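Local coordinates for protein flavohemoglobin (Malassezia yamatoensis, PDB 6O0A) that probably detoxifies nitric oxide with its bound heme and FAD, consistent with the role of Malassezia flavohemoglobin in nitric oxide resistance and host interaction, at residues 322-327 with 339-344. Residues are numbered along the deposited sequence; the frame is centred on the assembly and turned at random.
Sequences PLRGEL and VLYGTT
R324 lays the aliphatic part of its side chain along one face of the Y341 ring, a contact made here by the methylenes more than by the charge. R324 CD stands 3.5 Å from the centroid of the Y341 ring and only 10° off the normal, a CH-pi contact, while CG of R324 lies above the CE1–CZ side of Y341. With CG anti to the backbone N (chi1 170°) and the chain extended from there to NE, the arginine runs antiparallel to the tyrosine, and R324 NE reaches Y341 CD1 at 3.4 Å. The guanidinium stands nearly upright on the ring plane, at 88°, its own edge facing Y341 CD1; with R324 CZ 5.1 Å from the centroid of the Y341 ring, any cation-pi attraction is weak. At the far end of the ring, L327 CD2 touches Y341 OH at 3.5 Å. A water lying in the ring plane joins Y341 OH, 2.7 Å away, to P322 O, to which it donates, thus tying the buried phenol to the turn before the helix. Helix 324-332 thereby packs on strand 336-343 within one beta-alpha-beta unit of the NAD-binding domain. L327 also meets V290 and V297 of helix 290-302, and Y341 rests on A313 of the adjacent parallel strand 308-315.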
loop_
_atom_site.group_PDB
_atom_site.type_symbol
_atom_site.label_atom_id
_atom_site.label_comp_id
_atom_site.label_asym_id
_atom_site.label_seq_id
_atom_site.Cartn_x
_atom_site.Cartn_y
_atom_site.Cartn_z
ATOM N N PRO A 322 -17.434 -1.276 9.768
ATOM C CA PRO A 322 -16.440 -1.529 10.820
ATOM C C PRO A 322 -15.989 -0.232 11.467
ATOM O O PRO A 322 -15.725 0.756 10.782
ATOM C CB PRO A 322 -15.290 -2.224 10.076
ATOM C CG PRO A 322 -15.436 -1.828 8.669
ATOM C CD PRO A 322 -16.905 -1.553 8.420
ATOM N N LEU A 323 -15.945 -0.236 12.796
ATOM C CA LEU A 323 -15.385 0.856 13.590
ATOM C C LEU A 323 -16.196 2.143 13.473
ATOM O O LEU A 323 -15.692 3.227 13.788
ATOM C CB LEU A 323 -13.923 1.114 13.208
ATOM C CG LEU A 323 -13.068 -0.159 13.260
ATOM C CD1 LEU A 323 -11.614 0.182 12.934
ATOM C CD2 LEU A 323 -13.183 -0.840 14.622
ATOM N N ARG A 324 -17.451 2.048 13.037
ATOM C CA ARG A 324 -18.264 3.259 12.893
ATOM C C ARG A 324 -18.440 3.985 14.218
ATOM O O ARG A 324 -18.330 5.217 14.275
ATOM C CB ARG A 324 -19.631 2.919 12.301
ATOM C CG ARG A 324 -20.625 4.078 12.352
ATOM C CD ARG A 324 -21.764 3.854 11.355
ATOM N NE ARG A 324 -22.716 4.958 11.397
ATOM C CZ ARG A 324 -23.750 5.000 12.227
ATOM N NH1 ARG A 324 -23.957 4.003 13.076
ATOM N NH2 ARG A 324 -24.584 6.041 12.210
ATOM N N GLY A 325 -18.739 3.249 15.291
ATOM C CA GLY A 325 -18.951 3.908 16.572
ATOM C C GLY A 325 -17.749 4.725 17.000
ATOM O O GLY A 325 -17.883 5.877 17.421
ATOM N N GLU A 326 -16.555 4.147 16.874
ATOM C CA GLU A 326 -15.339 4.842 17.275
ATOM C C GLU A 326 -15.047 6.029 16.362
ATOM O O GLU A 326 -14.625 7.089 16.832
ATOM C CB GLU A 326 -14.171 3.861 17.275
ATOM C CG GLU A 326 -12.863 4.495 17.656
ATOM C CD GLU A 326 -11.743 3.480 17.733
ATOM O OE1 GLU A 326 -12.044 2.262 17.704
ATOM O OE2 GLU A 326 -10.570 3.898 17.813
ATOM N N LEU A 327 -15.265 5.867 15.055
ATOM C CA LEU A 327 -15.078 6.985 14.138
ATOM C C LEU A 327 -15.988 8.142 14.512
ATOM O O LEU A 327 -15.552 9.299 14.547
ATOM C CB LEU A 327 -15.335 6.538 12.702
ATOM C CG LEU A 327 -15.222 7.623 11.628
ATOM C CD1 LEU A 327 -13.823 8.236 11.625
ATOM C CD2 LEU A 327 -15.557 7.012 10.254
ATOM N N VAL A 339 -19.739 13.694 9.386
ATOM C CA VAL A 339 -19.627 12.305 8.950
ATOM C C VAL A 339 -20.959 11.890 8.348
ATOM O O VAL A 339 -22.017 12.145 8.938
ATOM C CB VAL A 339 -19.242 11.359 10.103
ATOM C CG1 VAL A 339 -19.107 9.920 9.599
ATOM C CG2 VAL A 339 -17.962 11.827 10.766
ATOM N N LEU A 340 -20.907 11.264 7.176
ATOM C CA LEU A 340 -22.077 10.722 6.501
ATOM C C LEU A 340 -21.777 9.288 6.112
ATOM O O LEU A 340 -20.747 9.028 5.486
ATOM C CB LEU A 340 -22.428 11.522 5.248
ATOM C CG LEU A 340 -22.912 12.954 5.482
ATOM C CD1 LEU A 340 -23.025 13.678 4.159
ATOM C CD2 LEU A 340 -24.244 12.950 6.221
ATOM N N TYR A 341 -22.667 8.367 6.474
ATOM C CA TYR A 341 -22.542 6.976 6.060
ATOM C C TYR A 341 -23.538 6.678 4.952
ATOM O O TYR A 341 -24.719 7.018 5.059
ATOM C CB TYR A 341 -22.768 6.014 7.227
ATOM C CG TYR A 341 -21.474 5.587 7.873
ATOM C CD1 TYR A 341 -20.882 6.378 8.844
ATOM C CD2 TYR A 341 -20.836 4.417 7.488
ATOM C CE1 TYR A 341 -19.694 6.010 9.440
ATOM C CE2 TYR A 341 -19.656 4.038 8.074
ATOM C CZ TYR A 341 -19.078 4.843 9.039
ATOM O OH TYR A 341 -17.892 4.456 9.639
ATOM N N GLY A 342 -23.064 6.019 3.902
ATOM C CA GLY A 342 -23.928 5.510 2.851
ATOM C C GLY A 342 -24.011 4.000 2.980
ATOM O O GLY A 342 -23.002 3.342 3.242
ATOM N N THR A 343 -25.213 3.457 2.826
ATOM C CA THR A 343 -25.409 2.011 2.879
ATOM C C THR A 343 -25.867 1.514 1.514
ATOM O O THR A 343 -26.813 2.055 0.935
ATOM C CB THR A 343 -26.393 1.617 3.988
ATOM O OG1 THR A 343 -27.634 2.338 3.842
ATOM C CG2 THR A 343 -25.776 1.909 5.352
ATOM N N THR A 344 -25.191 0.480 1.008
ATOM C CA THR A 344 -25.368 -0.009 -0.355
ATOM C C THR A 344 -26.226 -1.264 -0.459
ATOM O O THR A 344 -26.590 -1.661 -1.579
ATOM C CB THR A 344 -23.995 -0.285 -0.984
ATOM O OG1 THR A 344 -23.284 -1.227 -0.171
ATOM C CG2 THR A 344 -23.180 0.994 -1.057
HETATM O O HOH W 1 -17.174 2.027 8.770
#